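Local atomic coordinates of beta-L-arabinobiosidase (Bacteroides thetaiotaomicron, PDB entry 5MQR), a protein that is a multidomain glycosidase of a gut bacterium that probably helps break down plant pectin, with arabinofuranosidase and possibly sialidase-type activity. Residues 85-91 with 105-111; 77-81 with 388-392; 64-68 with 117-121. All coordinates share one frame; numbering follows the deposited sequence.

Contact 1 of 3, residues 85-91 with 105-111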
loop_
_atom_site.group_PDB
_atom_site.type_symbol
_atom_site.label_atom_id
_atom_site.label_comp_id
_atom_site.label_asym_id
_atom_site.label_seq_id
_atom_site.Cartn_x
_atom_site.Cartn_y
_atom_site.Cartn_z
ATOM N N GLY A 85 5.767 9.705 -28.471
ATOM C CA GLY A 85 6.651 9.922 -27.345
ATOM C C GLY A 85 6.616 11.317 -26.745
ATOM O O GLY A 85 7.494 11.647 -25.967
ATOM N N GLN A 86 5.616 12.139 -27.062
ATOM C CA GLN A 86 5.575 13.526 -26.557
ATOM C C GLN A 86 4.200 13.936 -26.070
ATOM O O GLN A 86 3.203 13.553 -26.678
ATOM C CB GLN A 86 6.012 14.531 -27.640
ATOM C CG GLN A 86 7.499 14.461 -27.935
ATOM C CD GLN A 86 7.971 15.372 -29.053
ATOM O OE1 GLN A 86 8.851 14.992 -29.807
ATOM N NE2 GLN A 86 7.405 16.569 -29.160
ATOM N N PHE A 87 4.172 14.763 -25.016
ATOM C CA PHE A 87 2.962 15.433 -24.582
ATOM C C PHE A 87 2.661 16.586 -25.524
ATOM O O PHE A 87 3.575 17.271 -25.967
ATOM C CB PHE A 87 3.101 16.009 -23.188
ATOM C CG PHE A 87 3.271 14.983 -22.109
ATOM C CD1 PHE A 87 4.543 14.573 -21.709
ATOM C CD2 PHE A 87 2.163 14.464 -21.458
ATOM C CE1 PHE A 87 4.702 13.653 -20.689
ATOM C CE2 PHE A 87 2.304 13.547 -20.442
ATOM C CZ PHE A 87 3.568 13.136 -20.056
ATOM N N TYR A 88 1.375 16.787 -25.813
ATOM C CA TYR A 88 0.876 17.957 -26.502
ATOM C C TYR A 88 -0.158 18.613 -25.592
ATOM O O TYR A 88 -1.115 17.958 -25.124
ATOM C CB TYR A 88 0.278 17.560 -27.847
ATOM C CG TYR A 88 1.346 17.123 -28.817
ATOM C CD1 TYR A 88 1.815 15.830 -28.811
ATOM C CD2 TYR A 88 1.922 18.020 -29.700
ATOM C CE1 TYR A 88 2.826 15.437 -29.670
ATOM C CE2 TYR A 88 2.936 17.634 -30.569
ATOM C CZ TYR A 88 3.388 16.336 -30.545
ATOM O OH TYR A 88 4.385 15.909 -31.397
ATOM N N TYR A 89 0.051 19.916 -25.361
ATOM C CA TYR A 89 -0.660 20.723 -24.375
ATOM C C TYR A 89 -1.202 21.924 -25.143
ATOM O O TYR A 89 -0.434 22.720 -25.700
ATOM C CB TYR A 89 0.320 21.147 -23.288
ATOM C CG TYR A 89 -0.272 21.814 -22.065
ATOM C CD1 TYR A 89 -0.794 23.095 -22.129
ATOM C CD2 TYR A 89 -0.261 21.178 -20.822
ATOM C CE1 TYR A 89 -1.319 23.713 -21.018
ATOM C CE2 TYR A 89 -0.764 21.798 -19.689
ATOM C CZ TYR A 89 -1.300 23.063 -19.795
ATOM O OH TYR A 89 -1.840 23.697 -18.702
ATOM N N GLN A 90 -2.527 22.022 -25.206
ATOM C CA GLN A 90 -3.239 23.081 -25.930
ATOM C C GLN A 90 -3.901 23.959 -24.880
ATOM O O GLN A 90 -4.375 23.440 -23.877
ATOM C CB GLN A 90 -4.317 22.463 -26.809
ATOM C CG GLN A 90 -4.880 23.379 -27.854
ATOM C CD GLN A 90 -6.307 23.035 -28.295
ATOM O OE1 GLN A 90 -7.225 23.025 -27.481
ATOM N NE2 GLN A 90 -6.499 22.802 -29.592
ATOM N N TYR A 91 -3.918 25.273 -25.090
ATOM C CA TYR A 91 -4.670 26.173 -24.234
ATOM C C TYR A 91 -5.116 27.405 -25.009
ATOM O O TYR A 91 -4.597 27.694 -26.077
ATOM C CB TYR A 91 -3.883 26.542 -22.954
ATOM C CG TYR A 91 -2.713 27.482 -23.102
ATOM C CD1 TYR A 91 -1.430 26.997 -23.370
ATOM C CD2 TYR A 91 -2.880 28.856 -22.949
ATOM C CE1 TYR A 91 -0.341 27.854 -23.486
ATOM C CE2 TYR A 91 -1.800 29.731 -23.076
ATOM C CZ TYR A 91 -0.542 29.235 -23.361
ATOM O OH TYR A 91 0.515 30.098 -23.466
ATOM N N THR A 105 -5.550 30.104 -29.818
ATOM C CA THR A 105 -5.196 28.849 -29.177
ATOM C C THR A 105 -3.706 28.552 -29.369
ATOM O O THR A 105 -3.191 28.664 -30.475
ATOM C CB THR A 105 -6.062 27.715 -29.761
ATOM O OG1 THR A 105 -7.438 28.018 -29.502
ATOM C CG2 THR A 105 -5.689 26.308 -29.166
ATOM N N PHE A 106 -3.046 28.195 -28.270
ATOM C CA PHE A 106 -1.608 27.906 -28.212
ATOM C C PHE A 106 -1.360 26.401 -28.121
ATOM O O PHE A 106 -2.210 25.661 -27.609
ATOM C CB PHE A 106 -0.980 28.528 -26.977
ATOM C CG PHE A 106 -0.719 30.006 -27.074
ATOM C CD1 PHE A 106 0.268 30.496 -27.924
ATOM C CD2 PHE A 106 -1.382 30.896 -26.241
ATOM C CE1 PHE A 106 0.558 31.867 -27.970
ATOM C CE2 PHE A 106 -1.095 32.248 -26.269
ATOM C CZ PHE A 106 -0.122 32.742 -27.134
ATOM N N LEU A 107 -0.201 25.969 -28.612
ATOM C CA LEU A 107 0.276 24.588 -28.464
ATOM C C LEU A 107 1.722 24.539 -27.961
ATOM O O LEU A 107 2.580 25.316 -28.428
ATOM C CB LEU A 107 0.228 23.843 -29.790
ATOM C CG LEU A 107 0.569 22.353 -29.793
ATOM C CD1 LEU A 107 -0.575 21.550 -29.175
ATOM C CD2 LEU A 107 0.863 21.883 -31.201
HETATM N N MSE A 108 1.983 23.587 -27.069
HETATM C CA MSE A 108 3.305 23.316 -26.519
HETATM C C MSE A 108 3.508 21.830 -26.441
HETATM O O MSE A 108 2.561 21.070 -26.232
HETATM C CB MSE A 108 3.353 23.702 -25.046
HETATM C CG MSE A 108 3.194 25.169 -24.787
HETATM SE SE MSE A 108 2.811 25.403 -22.882
HETATM C CE MSE A 108 4.676 25.521 -22.277
ATOM N N THR A 109 4.766 21.416 -26.510
ATOM C CA THR A 109 5.110 20.006 -26.490
ATOM C C THR A 109 6.302 19.700 -25.561
ATOM O O THR A 109 7.065 20.596 -25.233
ATOM C CB THR A 109 5.287 19.476 -27.928
ATOM O OG1 THR A 109 5.344 18.045 -27.880
ATOM C CG2 THR A 109 6.532 20.012 -28.598
ATOM N N SER A 110 6.400 18.444 -25.106
ATOM C CA SER A 110 7.460 17.982 -24.189
ATOM C C SER A 110 7.734 16.484 -24.361
ATOM O O SER A 110 6.801 15.699 -24.475
ATOM C CB SER A 110 7.043 18.284 -22.745
ATOM O OG SER A 110 8.019 17.903 -21.787
ATOM N N LYS A 111 9.004 16.088 -24.373
ATOM C CA LYS A 111 9.371 14.655 -24.315
ATOM C C LYS A 111 9.074 14.028 -22.941
ATOM O O LYS A 111 8.614 12.897 -22.877
ATOM C CB LYS A 111 10.841 14.439 -24.661
ATOM C CG LYS A 111 11.188 14.804 -26.107
ATOM C CD LYS A 111 12.652 15.248 -26.299
ATOM C CE LYS A 111 12.764 16.598 -27.028
ATOM N NZ LYS A 111 14.124 16.837 -27.606
#
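The Tyr91 ring carries Phe106 on one face: Phe106 CB stands 3.8 Å from the centroid of the Tyr91 ring, a CH-pi contact displaced toward the rim. At the edge of the same ring the selenium of the selenomethionine Met108 closes in, Met108 SE lying 4.0 Å from Tyr91 CE1, a Met-aromatic contact. The planes of the Tyr91 and Phe106 rings are inclined at 34°, their nearest carbons being Tyr91 CE2 and Phe106 CD2. A chi1 of 73°, with CG wedged between the backbone N and carbonyl carbon, brings the Tyr91 ring over the neighbouring strand. On the opposite face of the sheet, Tyr88 has Thr109 OG1 3.6 Å above its ring plane, while Leu107 CD2 sits at the ring edge, 4.3 Å from Tyr88 CD2.

Thr109 OG1 also joins a polar chain. It donates to Phe87 O at 2.7 Å and accepts from Gln86 NE2 at 2.8 Å, the hydroxyl lying almost in the Gln86 amide plane. Phe87 O is thus gripped twice, by Thr109 OG1 and Ser110 N arriving from opposite faces of its carbonyl plane. Further along, Thr105 CG2 presses on Gln90 CG at 3.3 Å, and the Gln90 amide nitrogen finds its partner in Met166 O.

Three hydrogen-bonded pairs, Phe87 with Ser110, Tyr89 with Met108 and Tyr91 with Phe106, supply the backbone ladder; its shortest bond is Phe106 N to Tyr91 O, 2.7 Å. The N-to-C directions of strands 86-91 and 105-110 differ by 160°, nearly antiparallel. Tyr89 reaches beyond them to Trp399 O. This is an antiparallel beta hairpin, the two middle strands of a four-stranded meander consistent with one blade of a beta propeller.

Contact 2 of 3, residues 77-81 with 388-392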
loop_
_atom_site.group_PDB
_atom_site.type_symbol
_atom_site.label_atom_id
_atom_site.label_comp_id
_atom_site.label_asym_id
_atom_site.label_seq_id
_atom_site.Cartn_x
_atom_site.Cartn_y
_atom_site.Cartn_z
ATOM N N GLN A 77 -8.327 26.769 -19.965
ATOM C CA GLN A 77 -8.941 25.669 -20.711
ATOM C C GLN A 77 -7.930 24.801 -21.446
ATOM O O GLN A 77 -7.924 24.752 -22.692
ATOM C CB GLN A 77 -9.984 26.220 -21.669
ATOM C CG GLN A 77 -10.878 25.142 -22.259
ATOM C CD GLN A 77 -12.332 25.404 -22.001
ATOM O OE1 GLN A 77 -13.039 24.531 -21.470
ATOM N NE2 GLN A 77 -12.792 26.622 -22.322
ATOM N N PRO A 78 -7.047 24.136 -20.676
ATOM C CA PRO A 78 -6.075 23.282 -21.324
ATOM C C PRO A 78 -6.662 21.968 -21.827
ATOM O O PRO A 78 -7.654 21.480 -21.276
ATOM C CB PRO A 78 -5.019 23.046 -20.232
ATOM C CG PRO A 78 -5.774 23.169 -18.960
ATOM C CD PRO A 78 -6.844 24.195 -19.217
HETATM N N MSE A 79 -6.038 21.438 -22.871
HETATM C CA MSE A 79 -6.289 20.093 -23.404
HETATM C C MSE A 79 -4.973 19.378 -23.439
HETATM O O MSE A 79 -3.909 20.006 -23.512
HETATM C CB MSE A 79 -6.866 20.124 -24.814
HETATM C CG MSE A 79 -8.106 21.010 -24.923
HETATM SE SE MSE A 79 -9.645 20.092 -24.103
HETATM C CE MSE A 79 -10.478 21.657 -23.211
ATOM N N LEU A 80 -5.023 18.051 -23.380
ATOM C CA LEU A 80 -3.813 17.231 -23.312
ATOM C C LEU A 80 -3.903 15.955 -24.147
ATOM O O LEU A 80 -4.927 15.265 -24.143
ATOM C CB LEU A 80 -3.516 16.889 -21.853
ATOM C CG LEU A 80 -2.164 16.270 -21.491
ATOM C CD1 LEU A 80 -1.007 17.240 -21.676
ATOM C CD2 LEU A 80 -2.250 15.811 -20.038
ATOM N N ALA A 81 -2.823 15.663 -24.880
ATOM C CA ALA A 81 -2.652 14.383 -25.566
ATOM C C ALA A 81 -1.190 13.917 -25.447
ATOM O O ALA A 81 -0.327 14.686 -25.022
ATOM C CB ALA A 81 -3.083 14.485 -27.009
ATOM N N TRP A 388 -1.274 12.250 -15.753
ATOM C CA TRP A 388 -0.923 13.626 -16.032
ATOM C C TRP A 388 -2.185 14.394 -16.330
ATOM O O TRP A 388 -2.998 13.980 -17.185
ATOM C CB TRP A 388 0.012 13.701 -17.217
ATOM C CG TRP A 388 1.357 13.144 -16.996
ATOM C CD1 TRP A 388 1.716 11.850 -17.082
ATOM C CD2 TRP A 388 2.550 13.875 -16.722
ATOM N NE1 TRP A 388 3.064 11.710 -16.847
ATOM C CE2 TRP A 388 3.598 12.946 -16.634
ATOM C CE3 TRP A 388 2.836 15.222 -16.547
ATOM C CZ2 TRP A 388 4.911 13.327 -16.377
ATOM C CZ3 TRP A 388 4.133 15.593 -16.296
ATOM C CH2 TRP A 388 5.153 14.656 -16.209
ATOM N N VAL A 389 -2.350 15.500 -15.616
ATOM C CA VAL A 389 -3.537 16.326 -15.714
ATOM C C VAL A 389 -3.116 17.769 -15.903
ATOM O O VAL A 389 -2.300 18.289 -15.133
ATOM C CB VAL A 389 -4.417 16.245 -14.437
ATOM C CG1 VAL A 389 -5.685 17.062 -14.622
ATOM C CG2 VAL A 389 -4.819 14.795 -14.153
ATOM N N SER A 390 -3.701 18.398 -16.918
ATOM C CA SER A 390 -3.545 19.813 -17.184
ATOM C C SER A 390 -4.627 20.619 -16.454
ATOM O O SER A 390 -5.714 20.116 -16.182
ATOM C CB SER A 390 -3.590 20.072 -18.697
ATOM O OG SER A 390 -4.900 19.915 -19.243
ATOM N N TYR A 391 -4.301 21.868 -16.131
ATOM C CA TYR A 391 -5.207 22.818 -15.458
ATOM C C TYR A 391 -4.595 24.238 -15.503
ATOM O O TYR A 391 -3.407 24.389 -15.768
ATOM C CB TYR A 391 -5.479 22.411 -14.009
ATOM C CG TYR A 391 -4.259 22.211 -13.139
ATOM C CD1 TYR A 391 -3.545 21.022 -13.172
ATOM C CD2 TYR A 391 -3.841 23.196 -12.228
ATOM C CE1 TYR A 391 -2.436 20.816 -12.363
ATOM C CE2 TYR A 391 -2.711 22.992 -11.413
ATOM C CZ TYR A 391 -2.011 21.793 -11.498
ATOM O OH TYR A 391 -0.898 21.540 -10.700
ATOM N N SER A 392 -5.412 25.253 -15.280
ATOM C CA SER A 392 -4.897 26.606 -15.175
ATOM C C SER A 392 -4.964 26.985 -13.717
ATOM O O SER A 392 -5.639 26.329 -12.923
ATOM C CB SER A 392 -5.705 27.581 -16.047
ATOM O OG SER A 392 -6.926 27.993 -15.444
#
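Pro78 and Ser390 point at each other across the gap between two strands, and their contact is intimate: Pro78 CB lies 3.3 Å from Ser390 OG. The next ring atom reaches over the adjoining peptide, Pro78 CG standing 3.4 Å from Tyr391 N. Ser390 meets the proline ring with both CB and OG, its CB 3.6 Å from Pro78 CB. With chi1 at 72° the hydroxyl comes beside the proline, where Ser390 OG touches both Pro78 CB and Pro78 CG; the polar need of Ser390 OG is met by Arg373 O, so the proline covers an already bonded hydroxyl.

Two residues on, Leu80 is also directed at the opposing strand. One branch does the touching: Leu80 CD2 rests 3.5 Å from Trp388 O and 4.2 Å from Trp388 CB. The indole itself leads away from the leucine, meeting the Phe87 ring and bonding Asp384 through NE1. Met79 is turned from the 388-392 strand, and its side chain is about 4 Å from a bound calcium ion.

The segment axes approach to 6.1 Å at 164°, and the strands share no hydrogen bond. Each is paired within its own sheet: Met79 bonds Gln90 through the backbone, and Tyr391 bonds Trp399. The interface is therefore one of sheet faces, made by Pro78 and Leu80 against Ser390 and the Trp388 backbone. Strand 387-393 pairs with 397-403, which pairs in turn with the early strand 52-57. This is consistent with face-to-face packing of the innermost strands of two neighbouring blades, at the closure where strand 52-57 completes the last blade of an N-terminal beta propeller.

Contact 3 of 3, residues 64-68 with 117-121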
loop_
_atom_site.group_PDB
_atom_site.type_symbol
_atom_site.label_atom_id
_atom_site.label_comp_id
_atom_site.label_asym_id
_atom_site.label_seq_id
_atom_site.Cartn_x
_atom_site.Cartn_y
_atom_site.Cartn_z
ATOM N N PRO A 64 6.800 40.512 -22.164
ATOM C CA PRO A 64 6.334 39.496 -23.093
ATOM C C PRO A 64 7.499 38.788 -23.820
ATOM O O PRO A 64 8.517 39.412 -24.186
ATOM C CB PRO A 64 5.482 40.304 -24.094
ATOM C CG PRO A 64 6.151 41.648 -24.127
ATOM C CD PRO A 64 6.543 41.874 -22.680
ATOM N N GLU A 65 7.290 37.509 -24.069
ATOM C CA GLU A 65 8.323 36.611 -24.544
ATOM C C GLU A 65 7.580 35.444 -25.210
ATOM O O GLU A 65 6.474 35.104 -24.776
ATOM C CB GLU A 65 9.063 36.058 -23.302
ATOM C CG GLU A 65 10.567 36.181 -23.284
ATOM C CD GLU A 65 11.142 35.504 -22.057
ATOM O OE1 GLU A 65 11.548 36.207 -21.117
ATOM O OE2 GLU A 65 11.155 34.259 -22.020
ATOM N N ALA A 66 8.187 34.790 -26.196
ATOM C CA ALA A 66 7.611 33.538 -26.744
ATOM C C ALA A 66 7.166 32.539 -25.633
ATOM O O ALA A 66 6.096 31.943 -25.743
ATOM C CB ALA A 66 8.566 32.872 -27.742
ATOM N N SER A 67 7.956 32.425 -24.558
ATOM C CA SER A 67 7.721 31.457 -23.481
ATOM C C SER A 67 6.499 31.751 -22.621
ATOM O O SER A 67 6.065 30.860 -21.899
ATOM C CB SER A 67 8.961 31.307 -22.574
ATOM O OG SER A 67 9.189 32.474 -21.797
ATOM N N ASN A 68 5.965 32.982 -22.679
ATOM C CA ASN A 68 4.758 33.345 -21.938
ATOM C C ASN A 68 3.573 33.771 -22.815
ATOM O O ASN A 68 2.644 34.426 -22.330
ATOM C CB ASN A 68 5.070 34.388 -20.847
ATOM C CG ASN A 68 5.473 35.752 -21.400
ATOM O OD1 ASN A 68 5.038 36.176 -22.477
ATOM N ND2 ASN A 68 6.301 36.462 -20.636
ATOM N N THR A 117 8.558 23.085 -25.005
ATOM C CA THR A 117 8.773 24.114 -26.009
ATOM C C THR A 117 7.910 25.340 -25.672
ATOM O O THR A 117 6.960 25.261 -24.862
ATOM C CB THR A 117 8.361 23.621 -27.402
ATOM O OG1 THR A 117 6.987 23.222 -27.370
ATOM C CG2 THR A 117 9.229 22.429 -27.844
ATOM N N ASN A 118 8.233 26.453 -26.306
ATOM C CA ASN A 118 7.429 27.656 -26.174
ATOM C C ASN A 118 6.031 27.500 -26.797
ATOM O O ASN A 118 5.874 26.793 -27.789
ATOM C CB ASN A 118 8.163 28.864 -26.785
ATOM C CG ASN A 118 9.439 29.226 -26.017
ATOM O OD1 ASN A 118 9.546 29.036 -24.800
ATOM N ND2 ASN A 118 10.410 29.731 -26.731
ATOM N N PRO A 119 5.006 28.150 -26.193
ATOM C CA PRO A 119 3.674 28.174 -26.814
ATOM C C PRO A 119 3.804 28.697 -28.217
ATOM O O PRO A 119 4.486 29.687 -28.442
ATOM C CB PRO A 119 2.874 29.167 -25.966
ATOM C CG PRO A 119 3.588 29.224 -24.673
ATOM C CD PRO A 119 5.024 28.825 -24.885
ATOM N N GLU A 120 3.168 28.002 -29.138
ATOM C CA GLU A 120 3.181 28.321 -30.541
ATOM C C GLU A 120 1.707 28.542 -30.892
ATOM O O GLU A 120 0.867 27.724 -30.509
ATOM C CB GLU A 120 3.739 27.102 -31.274
ATOM C CG GLU A 120 4.793 27.363 -32.321
ATOM C CD GLU A 120 5.141 26.100 -33.113
ATOM O OE1 GLU A 120 5.428 25.055 -32.483
ATOM O OE2 GLU A 120 5.117 26.156 -34.364
ATOM N N ILE A 121 1.377 29.612 -31.613
ATOM C CA ILE A 121 -0.016 29.846 -32.010
ATOM C C ILE A 121 -0.427 28.758 -33.008
ATOM O O ILE A 121 0.191 28.616 -34.069
ATOM C CB ILE A 121 -0.238 31.250 -32.615
ATOM C CG1 ILE A 121 0.055 32.351 -31.569
ATOM C CG2 ILE A 121 -1.673 31.411 -33.120
ATOM C CD1 ILE A 121 0.361 33.706 -32.171
HETATM O O HOH W 1 4.402 32.468 -27.722
#
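Ala66 and Pro119 are joined by both direct packing and a water. In the first kind of contact, van der Waals touch, the CD corner of the Pro119 ring lies against the carbonyl of the turn, with Pro119 CD 3.4 Å from Ala66 O. The Pro119 ring also touches Phe106 and Met108 of strand 104-110. Asn118 straddles the same turn with its amide: Asn118 OD1 comes to 3.2 Å from Ser67 CB, while Asn118 ND2 stays 3.8 Å from Ala66 CB. No direct hydrogen bond links the two segments.

Solvent supplies the polar tie. One water donates to Ala66 O at 2.7 Å and to Pro119 O at 2.9 Å, bridging two backbone carbonyls that could not bond each other.

Bonds within 64-68 keep the turn in shape: Asn68 N reaches Glu65 O at 3.0 Å, and Ser67 OG donates to Glu65 OE2 at 2.7 Å, from above the carboxylate plane. With a glycine in place of Pro119, the ring would be gone, which would probably open a gap beside Ala66 O and cost Phe106 and Met108 a packing partner.

The short 3-10 turn at 66-67 thus packs beside the start of strand 120-123, one of the two edge strands of a four-stranded antiparallel sheet, consistent with a propeller blade.

In the fold
Contacts 1 and 2 are buried, whereas contact 3 lies toward the surface. Strands 74-83, 86-94, 104-110 and 120-123 form one antiparallel sheet: contact 1 joins its two middle strands, contact 2 packs its first strand on strand 387-393, and contact 3 sets a loop beside its last. Chemistry follows place. Within the sheet a backbone ladder dominates; between sheets apolar groups press on backbone and hydroxyl; near the surface a water does the bridging. Contact 1 touches both others, through Gln90 O to Met79 N and Leu107 N to Glu120 O, each 2.8 Å, while contacts 2 and 3 remain about 11 Å apart at their nearest atoms.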